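Local coordinates for DUF1993 domain-containing protein (Shewanella denitrificans, PDB 2OQM) that is of unknown function but belongs to the DUF1993 family and has the four-helix bundle fold of DinB-like proteins, at residues A[35-40]-A[109-114]; A[57-62]-A[66-71]; A[70-75]-A[162-167]; A[93-98]-A[115-120]. One frame throughout, in Å; residues are numbered along the deposited sequence.

Contact 1: A[35-40]-A[109-114]; sequences NLNAIF and QRIASV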
# COMPACT_ATOMS: atom_id res chain seq x y z
N ASN A 35 -9.61 4.21 -8.99
CA ASN A 35 -9.66 5.14 -7.86
C ASN A 35 -8.74 6.33 -8.06
O ASN A 35 -9.10 7.48 -7.77
CB ASN A 35 -9.33 4.41 -6.56
CG ASN A 35 -10.37 3.43 -6.14
OD1 ASN A 35 -11.49 3.38 -6.69
ND2 ASN A 35 -10.01 2.58 -5.17
N LEU A 36 -7.57 6.08 -8.63
CA LEU A 36 -6.64 7.16 -8.93
C LEU A 36 -7.27 8.14 -9.95
O LEU A 36 -7.10 9.38 -9.87
CB LEU A 36 -5.32 6.58 -9.46
CG LEU A 36 -4.22 7.59 -9.72
CD1 LEU A 36 -3.84 8.40 -8.47
CD2 LEU A 36 -3.02 6.84 -10.36
N ASN A 37 -8.02 7.60 -10.89
CA ASN A 37 -8.78 8.43 -11.83
C ASN A 37 -9.78 9.33 -11.15
O ASN A 37 -9.92 10.52 -11.50
CB ASN A 37 -9.56 7.57 -12.84
CG ASN A 37 -8.92 7.53 -14.19
OD1 ASN A 37 -8.32 8.51 -14.63
ND2 ASN A 37 -9.12 6.43 -14.90
N ALA A 38 -10.49 8.75 -10.17
CA ALA A 38 -11.49 9.48 -9.34
C ALA A 38 -10.86 10.59 -8.49
O ALA A 38 -11.46 11.66 -8.27
CB ALA A 38 -12.22 8.48 -8.37
N ILE A 39 -9.69 10.30 -7.96
CA ILE A 39 -8.85 11.29 -7.28
C ILE A 39 -8.56 12.51 -8.19
O ILE A 39 -8.62 13.66 -7.73
CB ILE A 39 -7.59 10.63 -6.77
CG1 ILE A 39 -7.95 9.71 -5.57
CG2 ILE A 39 -6.52 11.64 -6.27
CD1 ILE A 39 -6.82 8.75 -5.23
N PHE A 40 -8.30 12.27 -9.48
CA PHE A 40 -8.00 13.34 -10.41
C PHE A 40 -9.21 14.12 -10.81
O PHE A 40 -9.11 15.32 -11.18
CB PHE A 40 -7.22 12.81 -11.60
CG PHE A 40 -5.71 12.78 -11.35
CD1 PHE A 40 -4.98 13.95 -11.41
CD2 PHE A 40 -5.07 11.65 -10.91
CE1 PHE A 40 -3.62 13.97 -11.15
CE2 PHE A 40 -3.70 11.66 -10.65
CZ PHE A 40 -2.99 12.82 -10.76
N GLN A 109 -5.08 8.81 -20.28
CA GLN A 109 -4.84 7.80 -21.32
C GLN A 109 -3.93 6.67 -20.84
O GLN A 109 -4.19 5.52 -21.10
CB GLN A 109 -4.26 8.43 -22.57
CG GLN A 109 -3.98 7.41 -23.70
CD GLN A 109 -5.22 6.69 -24.17
OE1 GLN A 109 -5.31 5.45 -24.11
NE2 GLN A 109 -6.20 7.45 -24.64
N ARG A 110 -2.89 7.02 -20.09
CA ARG A 110 -1.94 6.03 -19.54
C ARG A 110 -2.66 5.05 -18.63
O ARG A 110 -2.50 3.82 -18.76
CB ARG A 110 -0.82 6.75 -18.81
CG ARG A 110 0.23 5.87 -18.12
CD ARG A 110 1.12 5.22 -19.06
NE ARG A 110 2.32 4.69 -18.41
CZ ARG A 110 3.50 5.32 -18.33
NH1 ARG A 110 3.67 6.55 -18.80
NH2 ARG A 110 4.51 4.70 -17.80
N ILE A 111 -3.49 5.59 -17.73
CA ILE A 111 -4.30 4.74 -16.84
C ILE A 111 -5.22 3.85 -17.63
O ILE A 111 -5.29 2.69 -17.39
CB ILE A 111 -5.12 5.60 -15.82
CG1 ILE A 111 -4.17 6.34 -14.88
CG2 ILE A 111 -6.09 4.74 -15.02
CD1 ILE A 111 -4.87 7.31 -13.89
N ALA A 112 -5.90 4.42 -18.64
CA ALA A 112 -6.84 3.67 -19.44
C ALA A 112 -6.16 2.49 -20.15
O ALA A 112 -6.73 1.40 -20.26
CB ALA A 112 -7.49 4.61 -20.47
N SER A 113 -4.95 2.71 -20.65
CA SER A 113 -4.19 1.69 -21.37
C SER A 113 -3.82 0.55 -20.43
O SER A 113 -3.94 -0.64 -20.76
CB SER A 113 -2.90 2.32 -21.90
OG SER A 113 -2.04 1.33 -22.45
N VAL A 114 -3.35 0.90 -19.25
CA VAL A 114 -3.01 -0.15 -18.29
C VAL A 114 -4.25 -0.92 -17.90
O VAL A 114 -4.20 -2.12 -17.78
CB VAL A 114 -2.29 0.41 -17.05
CG1 VAL A 114 -2.06 -0.72 -16.02
CG2 VAL A 114 -0.95 1.05 -17.54

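Contact 2: A[57-62]-A[66-71]; sequences LLNSRL and QFNLIR. With FMT (formic acid), chain I.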
# COMPACT_ATOMS: atom_id res chain seq x y z
N LEU A 57 -0.19 21.60 -10.19
CA LEU A 57 -0.43 20.36 -9.46
C LEU A 57 0.37 19.19 -10.02
O LEU A 57 1.00 18.44 -9.27
CB LEU A 57 -1.95 20.00 -9.42
CG LEU A 57 -2.88 21.01 -8.73
CD1 LEU A 57 -4.34 20.61 -8.89
CD2 LEU A 57 -2.50 21.17 -7.22
N LEU A 58 0.33 19.01 -11.34
CA LEU A 58 1.05 17.91 -11.99
C LEU A 58 2.54 17.97 -11.77
O LEU A 58 3.18 16.94 -11.76
CB LEU A 58 0.78 17.93 -13.51
CG LEU A 58 -0.65 17.55 -13.96
CD1 LEU A 58 -0.82 17.74 -15.50
CD2 LEU A 58 -1.01 16.14 -13.54
N ASN A 59 3.11 19.16 -11.61
CA ASN A 59 4.55 19.27 -11.36
C ASN A 59 4.93 19.40 -9.90
O ASN A 59 6.08 19.63 -9.62
CB ASN A 59 5.14 20.41 -12.16
CG ASN A 59 5.18 20.09 -13.63
OD1 ASN A 59 6.13 19.43 -14.09
ND2 ASN A 59 4.12 20.45 -14.36
N SER A 60 3.96 19.27 -9.00
CA SER A 60 4.21 19.41 -7.57
C SER A 60 4.76 18.09 -7.04
O SER A 60 4.70 17.08 -7.71
CB SER A 60 2.91 19.80 -6.84
OG SER A 60 3.13 20.21 -5.49
N ARG A 61 5.35 18.18 -5.87
CA ARG A 61 6.05 17.09 -5.21
C ARG A 61 6.15 17.35 -3.71
O ARG A 61 5.97 18.48 -3.27
CB ARG A 61 7.44 16.95 -5.76
CG ARG A 61 8.30 18.16 -5.53
CD ARG A 61 9.56 18.06 -6.33
NE ARG A 61 9.40 18.43 -7.72
CZ ARG A 61 9.86 17.74 -8.74
NH1 ARG A 61 10.46 16.57 -8.58
NH2 ARG A 61 9.69 18.23 -9.94
N LEU A 62 6.44 16.30 -2.95
CA LEU A 62 6.53 16.39 -1.46
C LEU A 62 7.94 16.72 -0.96
O LEU A 62 8.10 17.12 0.16
CB LEU A 62 6.09 15.10 -0.81
CG LEU A 62 4.62 14.76 -1.02
CD1 LEU A 62 4.34 13.45 -0.28
CD2 LEU A 62 3.72 15.96 -0.59
N GLN A 66 12.25 14.20 -4.66
CA GLN A 66 11.25 13.16 -4.89
C GLN A 66 10.49 13.42 -6.19
O GLN A 66 10.26 14.56 -6.57
CB GLN A 66 10.29 13.02 -3.70
CG GLN A 66 9.47 11.75 -3.83
CD GLN A 66 8.68 11.37 -2.59
OE1 GLN A 66 8.89 10.32 -2.00
NE2 GLN A 66 7.75 12.18 -2.24
N PHE A 67 10.17 12.35 -6.91
CA PHE A 67 9.41 12.43 -8.20
C PHE A 67 8.11 13.19 -8.03
O PHE A 67 7.45 13.06 -7.03
CB PHE A 67 9.08 11.03 -8.69
CG PHE A 67 10.24 10.26 -9.21
CD1 PHE A 67 11.03 10.76 -10.19
CD2 PHE A 67 10.47 8.97 -8.75
CE1 PHE A 67 12.06 10.02 -10.69
CE2 PHE A 67 11.52 8.21 -9.29
CZ PHE A 67 12.29 8.73 -10.23
N ASN A 68 7.76 13.98 -9.03
CA ASN A 68 6.56 14.78 -8.99
C ASN A 68 5.28 13.97 -9.31
O ASN A 68 5.34 12.74 -9.46
CB ASN A 68 6.69 16.00 -9.88
CG ASN A 68 6.74 15.64 -11.36
OD1 ASN A 68 6.44 14.51 -11.75
ND2 ASN A 68 7.06 16.63 -12.19
N LEU A 69 4.14 14.63 -9.33
CA LEU A 69 2.87 13.94 -9.42
C LEU A 69 2.74 13.14 -10.72
O LEU A 69 2.28 12.01 -10.70
CB LEU A 69 1.68 14.92 -9.22
CG LEU A 69 0.25 14.37 -9.32
CD1 LEU A 69 0.03 13.26 -8.24
CD2 LEU A 69 -0.71 15.53 -9.11
N ILE A 70 3.15 13.73 -11.84
CA ILE A 70 3.12 13.05 -13.14
C ILE A 70 3.89 11.72 -13.01
O ILE A 70 3.41 10.65 -13.40
CB ILE A 70 3.77 13.90 -14.20
CG1 ILE A 70 2.89 15.09 -14.58
CG2 ILE A 70 4.04 13.02 -15.46
CD1 ILE A 70 3.65 16.29 -15.27
N ARG A 71 5.05 11.78 -12.37
CA ARG A 71 5.89 10.61 -12.23
C ARG A 71 5.32 9.56 -11.32
O ARG A 71 5.38 8.37 -11.61
CB ARG A 71 7.30 11.00 -11.75
CG ARG A 71 8.12 11.76 -12.73
CD ARG A 71 8.63 10.88 -13.87
NE ARG A 71 9.64 9.89 -13.50
CZ ARG A 71 9.56 8.57 -13.71
NH1 ARG A 71 8.48 8.01 -14.28
NH2 ARG A 71 10.59 7.78 -13.36
C FMT I . 8.20 22.00 -8.43
O1 FMT I . 8.78 21.84 -9.52
O2 FMT I . 7.72 21.05 -7.78
O HOH W 1 8.49 19.13 -12.81
O HOH W 2 9.88 14.43 -11.06
O HOH W 3 6.65 13.86 -4.26

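Contact 3: A[70-75]-A[162-167]; sequences IRQVQI and ITTAYG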
# COMPACT_ATOMS: atom_id res chain seq x y z
N ILE A 70 3.15 13.73 -11.84
CA ILE A 70 3.12 13.05 -13.14
C ILE A 70 3.89 11.72 -13.01
O ILE A 70 3.41 10.65 -13.40
CB ILE A 70 3.77 13.90 -14.20
CG1 ILE A 70 2.89 15.09 -14.58
CG2 ILE A 70 4.04 13.02 -15.46
CD1 ILE A 70 3.65 16.29 -15.27
N ARG A 71 5.05 11.78 -12.37
CA ARG A 71 5.89 10.61 -12.23
C ARG A 71 5.32 9.56 -11.32
O ARG A 71 5.38 8.37 -11.61
CB ARG A 71 7.30 11.00 -11.75
CG ARG A 71 8.12 11.76 -12.73
CD ARG A 71 8.63 10.88 -13.87
NE ARG A 71 9.64 9.89 -13.50
CZ ARG A 71 9.56 8.57 -13.71
NH1 ARG A 71 8.48 8.01 -14.28
NH2 ARG A 71 10.59 7.78 -13.36
N GLN A 72 4.71 9.97 -10.22
CA GLN A 72 4.06 9.03 -9.35
C GLN A 72 3.01 8.23 -10.10
O GLN A 72 2.87 7.03 -9.84
CB GLN A 72 3.38 9.73 -8.16
CG GLN A 72 4.27 10.51 -7.19
CD GLN A 72 5.31 9.62 -6.56
OE1 GLN A 72 5.01 8.47 -6.24
NE2 GLN A 72 6.52 10.13 -6.36
N VAL A 73 2.22 8.90 -10.95
CA VAL A 73 1.14 8.24 -11.70
C VAL A 73 1.76 7.25 -12.67
O VAL A 73 1.31 6.10 -12.76
CB VAL A 73 0.22 9.25 -12.40
CG1 VAL A 73 -0.77 8.58 -13.36
CG2 VAL A 73 -0.54 10.11 -11.31
N GLN A 74 2.80 7.68 -13.36
CA GLN A 74 3.47 6.83 -14.31
C GLN A 74 4.04 5.58 -13.63
O GLN A 74 3.90 4.45 -14.15
CB GLN A 74 4.60 7.61 -15.02
CG GLN A 74 4.14 8.80 -15.89
CD GLN A 74 5.27 9.65 -16.41
OE1 GLN A 74 6.30 9.76 -15.77
NE2 GLN A 74 5.09 10.25 -17.59
N ILE A 75 4.64 5.76 -12.46
CA ILE A 75 5.23 4.64 -11.72
C ILE A 75 4.16 3.73 -11.16
O ILE A 75 4.31 2.53 -11.22
CB ILE A 75 6.19 5.08 -10.59
CG1 ILE A 75 7.33 5.91 -11.17
CG2 ILE A 75 6.78 3.82 -9.93
CD1 ILE A 75 8.10 6.82 -10.20
N ILE A 162 0.51 5.46 -5.43
CA ILE A 162 -0.83 6.01 -5.37
C ILE A 162 -1.05 6.90 -4.12
O ILE A 162 -1.57 8.02 -4.20
CB ILE A 162 -1.92 4.94 -5.47
CG1 ILE A 162 -1.90 4.22 -6.84
CG2 ILE A 162 -3.31 5.58 -5.27
CD1 ILE A 162 -3.04 3.22 -7.08
N THR A 163 -0.59 6.45 -2.96
CA THR A 163 -0.65 7.28 -1.76
C THR A 163 0.15 8.58 -1.87
O THR A 163 -0.27 9.59 -1.36
CB THR A 163 -0.32 6.49 -0.47
OG1 THR A 163 -1.20 5.35 -0.40
CG2 THR A 163 -0.54 7.32 0.81
N THR A 164 1.32 8.53 -2.50
CA THR A 164 2.15 9.70 -2.63
C THR A 164 1.49 10.65 -3.60
O THR A 164 1.50 11.84 -3.36
CB THR A 164 3.57 9.32 -3.11
OG1 THR A 164 4.16 8.43 -2.16
CG2 THR A 164 4.46 10.58 -3.23
N ALA A 165 0.86 10.15 -4.68
CA ALA A 165 0.09 10.99 -5.61
C ALA A 165 -1.03 11.69 -4.84
O ALA A 165 -1.24 12.88 -4.98
CB ALA A 165 -0.48 10.16 -6.75
N TYR A 166 -1.76 10.91 -4.04
CA TYR A 166 -2.79 11.44 -3.21
C TYR A 166 -2.28 12.54 -2.28
O TYR A 166 -2.88 13.59 -2.17
CB TYR A 166 -3.39 10.30 -2.43
CG TYR A 166 -4.44 10.59 -1.40
CD1 TYR A 166 -4.10 11.15 -0.16
CD2 TYR A 166 -5.81 10.23 -1.62
CE1 TYR A 166 -5.08 11.43 0.77
CE2 TYR A 166 -6.75 10.44 -0.66
CZ TYR A 166 -6.39 11.03 0.54
OH TYR A 166 -7.35 11.20 1.51
N GLY A 167 -1.16 12.28 -1.60
CA GLY A 167 -0.54 13.23 -0.70
C GLY A 167 -0.14 14.55 -1.34
O GLY A 167 -0.31 15.63 -0.78

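Contact 4: A[93-98]-A[115-120]; sequences TAPKHD and LTYLEG. With FMT (formic acid), chain N.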
# COMPACT_ATOMS: atom_id res chain seq x y z
N THR A 93 5.84 -9.41 -24.03
CA THR A 93 4.61 -8.96 -24.70
C THR A 93 3.99 -7.65 -24.12
O THR A 93 2.99 -7.15 -24.67
CB THR A 93 3.53 -10.07 -24.64
N ALA A 94 4.55 -7.11 -23.02
CA ALA A 94 3.98 -5.93 -22.35
C ALA A 94 4.07 -4.64 -23.20
O ALA A 94 5.14 -4.36 -23.79
CB ALA A 94 4.69 -5.67 -21.00
N PRO A 95 2.98 -3.84 -23.24
CA PRO A 95 3.03 -2.51 -23.90
C PRO A 95 4.07 -1.55 -23.30
O PRO A 95 4.22 -1.46 -22.07
CB PRO A 95 1.60 -1.94 -23.70
CG PRO A 95 0.92 -2.81 -22.69
CD PRO A 95 1.63 -4.14 -22.72
N LYS A 96 4.77 -0.82 -24.18
CA LYS A 96 5.84 0.10 -23.76
C LYS A 96 5.37 1.55 -23.73
O LYS A 96 4.64 2.00 -24.62
CB LYS A 96 7.05 -0.04 -24.71
CG LYS A 96 8.25 0.84 -24.35
CD LYS A 96 8.82 0.53 -22.97
CE LYS A 96 9.86 1.57 -22.60
NZ LYS A 96 10.46 1.33 -21.25
N HIS A 97 5.80 2.29 -22.71
CA HIS A 97 5.47 3.71 -22.55
C HIS A 97 6.78 4.49 -22.38
O HIS A 97 7.60 4.14 -21.53
CB HIS A 97 4.56 3.90 -21.33
CG HIS A 97 3.23 3.21 -21.42
ND1 HIS A 97 2.92 2.09 -20.67
CD2 HIS A 97 2.13 3.50 -22.15
CE1 HIS A 97 1.67 1.72 -20.92
NE2 HIS A 97 1.17 2.56 -21.82
N ASP A 98 6.97 5.54 -23.19
CA ASP A 98 8.16 6.40 -23.08
C ASP A 98 8.12 7.47 -21.96
O ASP A 98 9.08 8.24 -21.82
CB ASP A 98 8.43 7.09 -24.43
CG ASP A 98 7.40 8.16 -24.77
OD1 ASP A 98 6.37 8.27 -24.06
OD2 ASP A 98 7.63 8.89 -25.76
N LEU A 115 -5.37 -0.23 -17.73
CA LEU A 115 -6.62 -0.91 -17.40
C LEU A 115 -7.04 -1.86 -18.48
O LEU A 115 -7.46 -2.96 -18.18
CB LEU A 115 -7.76 0.08 -17.08
CG LEU A 115 -7.70 0.84 -15.75
CD1 LEU A 115 -8.76 1.99 -15.68
CD2 LEU A 115 -7.82 -0.13 -14.53
N THR A 116 -6.92 -1.46 -19.76
CA THR A 116 -7.23 -2.34 -20.87
C THR A 116 -6.30 -3.55 -20.92
O THR A 116 -6.75 -4.67 -21.14
CB THR A 116 -7.14 -1.57 -22.22
OG1 THR A 116 -8.02 -0.44 -22.17
CG2 THR A 116 -7.51 -2.43 -23.42
N TYR A 117 -5.01 -3.32 -20.70
CA TYR A 117 -4.05 -4.40 -20.64
C TYR A 117 -4.43 -5.41 -19.57
O TYR A 117 -4.52 -6.60 -19.83
CB TYR A 117 -2.68 -3.83 -20.37
CG TYR A 117 -1.57 -4.86 -20.19
CD1 TYR A 117 -1.12 -5.60 -21.28
CD2 TYR A 117 -0.96 -5.07 -18.97
CE1 TYR A 117 -0.08 -6.53 -21.13
CE2 TYR A 117 0.08 -5.97 -18.84
CZ TYR A 117 0.51 -6.68 -19.93
OH TYR A 117 1.51 -7.61 -19.81
N LEU A 118 -4.76 -4.93 -18.38
CA LEU A 118 -5.08 -5.82 -17.29
C LEU A 118 -6.35 -6.63 -17.55
O LEU A 118 -6.45 -7.77 -17.14
CB LEU A 118 -5.19 -5.03 -15.96
CG LEU A 118 -3.89 -4.48 -15.33
CD1 LEU A 118 -4.23 -3.79 -13.96
CD2 LEU A 118 -2.83 -5.54 -15.16
N GLU A 119 -7.32 -6.04 -18.24
CA GLU A 119 -8.55 -6.75 -18.64
C GLU A 119 -8.31 -7.99 -19.47
O GLU A 119 -9.19 -8.88 -19.58
CB GLU A 119 -9.44 -5.85 -19.49
CG GLU A 119 -10.48 -5.10 -18.74
CD GLU A 119 -11.05 -3.93 -19.56
OE1 GLU A 119 -11.07 -4.00 -20.81
OE2 GLU A 119 -11.46 -2.93 -18.94
N GLY A 120 -7.17 -8.04 -20.12
CA GLY A 120 -6.87 -9.14 -21.03
C GLY A 120 -6.47 -10.43 -20.35
O GLY A 120 -6.39 -11.46 -20.99
C FMT N . 1.63 -8.89 -22.62
O1 FMT N . 0.99 -9.91 -22.82
O2 FMT N . 2.51 -8.78 -21.76

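Contact 1: A[35-40]-A[109-114]
Ile-111 reaches across from helix 104-119 to Leu-36 and Asn-37 of helix 13-50. These are two of the four long helices of a DinB-like bundle, and at this point they run in opposite directions. The backbones stay well apart, with Asn-37 CA 7.7 Å from Ile-111 CA, so side chains bridge the gap. Ile-111 does most of this work. Its CB lies 4.2 Å from Asn-37 ND2, at the margin of contact. From CB the chain forks. The CG2 branch comes closer to the amide, 3.5 Å from Asn-37 ND2, and also lies near Asn-37 CG. The other branch begins at CG1, which sits opposite the carbonyl carbon (chi1 -64°). It continues extended to CD1, the tip. CD1 meets two residues: Asn-37 OD1 at 3.7 Å and Leu-36 CD2. The two branches therefore straddle the end of the asparagine amide, one near its nitrogen and one near its oxygen. The Asn-37 and Ile-111 side chains point at each other from opposite directions. These are contacts of methyl groups with a polar group, and they should be read with some care, because Asn-37 was modelled in two conformers. The one purely apolar pair is Leu-36 with Ile-111, and both residues are buried. Ile-111 also packs on Cys-77 of helix 69-87, and Arg-108 NH1 is hydrogen-bonded to Asn-37 O. Leu-36 points toward helix 104-119 with CG trans to its backbone N (chi1 -176°), and its CD2 methyl stops 4.0 Å from Ile-111 CD1.

Contact 2: A[57-62]-A[66-71]
One face of the Arg-61 guanidinium is covered by Asn-68 CB, 3.7 Å above its centre; the guanidinium and amide planes are 43° apart. At its edge are a formate, probably from the crystallisation liquor, and the backbone oxygen of Gln-66. Arg-61 NE donates to formate O2 at 3.1 Å in a nearly straight bond. NH1 donates to Gln-66 O at 2.8 Å, with the acceptor tilted somewhat out of the guanidinium plane. The chain bends at chi3 (80°), bringing NH1 to this oxygen. Arg-71 CZ lies 4.2 Å above one face of the Phe-67 ring, offset toward the rim, a cation-pi contact. The amides of Asn-59 and Asn-68 lie side by side with their planes 78° apart. One water bridges Asn-59 OD1 and Asn-68 ND2, weakly on the Asn-68 side, while Asn-59 ND2 bonds to Asp-55 O. The loop joins the short helix 54-58 to the long helix 69-87, and Asn-68 is the N-cap of the latter. Its OD1 takes the N-H of Arg-71 at 3.1 Å. Backbone bonds tie the loop to the first turn of this helix: Leu-69 N to Ser-60 O at 3.0 Å, and Ile-70 N to Leu-58 O at 3.2 Å. Leu-58 CB packs 3.7 Å from Ile-70 CG1, the two side chains crossing at about a right angle. Another water joins Leu-62 N, Gln-66 NE2 and Phe-67 O. Leu-62 O is hydrogen-bonded to His-171 ND1 of the second subunit.

Contact 3: A[70-75]-A[162-167]
The torsions of Gln-72 fold its side chain onto Thr-164: CG lies beside the backbone N (chi1 -62°), and the chain bends at chi2 (-59°). In Thr-164 it is CG2 that lies across from the backbone N, which presents the methyl to the glutamine. The two side chains meet at a slant. Thr-164 CG2 lies 3.6 Å from Gln-72 CD and also touches the amide oxygen and nitrogen. Gln-72 OE1 comes within 3.5 Å of Thr-164 CB. The hydroxyl of Thr-164 is used otherwise, bonded to Phe-160 O one turn earlier in its own helix. Both ends of the buried Gln-72 amide are satisfied. OE1 bonds to His-161 ND1 and NE2 to Phe-67 O, which should hold the amide in its rotation. Nearer the backbones, Gln-72 CB meets Ala-165 CB at 4.1 Å. The small alanine lets the helices come close, with Gln-72 CA only 5.8 Å from Ala-165 CA. Thr-163 and Thr-164 also pack on Thr-164 and Thr-163 of the second subunit. Within the chain, helices 69-87 and 146-172 run roughly antiparallel and pack closely, as neighbours in a four-helix bundle.

Contact 4: A[93-98]-A[115-120]
Tyr-117 meets Pro-95 and Ala-94 where the loop before helix 104-119 passes over the side of the four-helix bundle. The segment 93-98 has no regular structure. Tyr-117 lies near the C-terminal end of the helix. The closest approach is tight: Pro-95 CD is 3.3 Å from Tyr-117 CE1. Pro-95 CG follows at 3.7 Å from Tyr-117 CD1. The pyrrolidine ring meets the tyrosine at a slant, neither squarely over its face nor at its edge. Farther out along the ring, Ala-94 CB lies 3.9 Å from Tyr-117 OH. A chi1 of 177° carries the tyrosine CG to the far side from its backbone N and swings the ring off the helix toward the loop. A formate, probably from the crystallisation liquor, is modelled at the edge of the ring near its plane. It lies very close to the phenol oxygen and to Thr-93, and its placement is doubtful. The next shell packs round both partners. Tyr-117 packs on Lys-81 and Ala-85 of helix 69-87, and its ring meets that of Phe-121 edge to face. Ala-94 also rests on Ala-85. The Lys-81 amine bonds to Pro-95 O and to His-97 ND1, so one lysine of helix 69-87 grips the loop at two points. The loop is also tied to helix 104-119, where the other ring nitrogen, His-97 NE2, makes a weak bond to Ser-113 OG.

In the fold
Contacts 1 and 3 are both buried, each about 9 Å from the chain's centre, and their own centres are 11 Å apart. Phe-40 and Leu-36 of helix 13-50 connect them by packing on Val-73. Contact 2 includes the N-cap of helix 69-87, and its centre is 7 Å from that of contact 3. The two share Ile-70 and Arg-71, and both touch the second subunit. Phe-40 also packs on Leu-58 and Leu-69, bringing contact 1 against contact 2. Contact 4 sits toward the other end of the bundle, 23 Å from contact 2 between centres. His-97 joins it to contact 1 through Arg-110 and Ser-113. No active site is known, and the formates mark no established pocket.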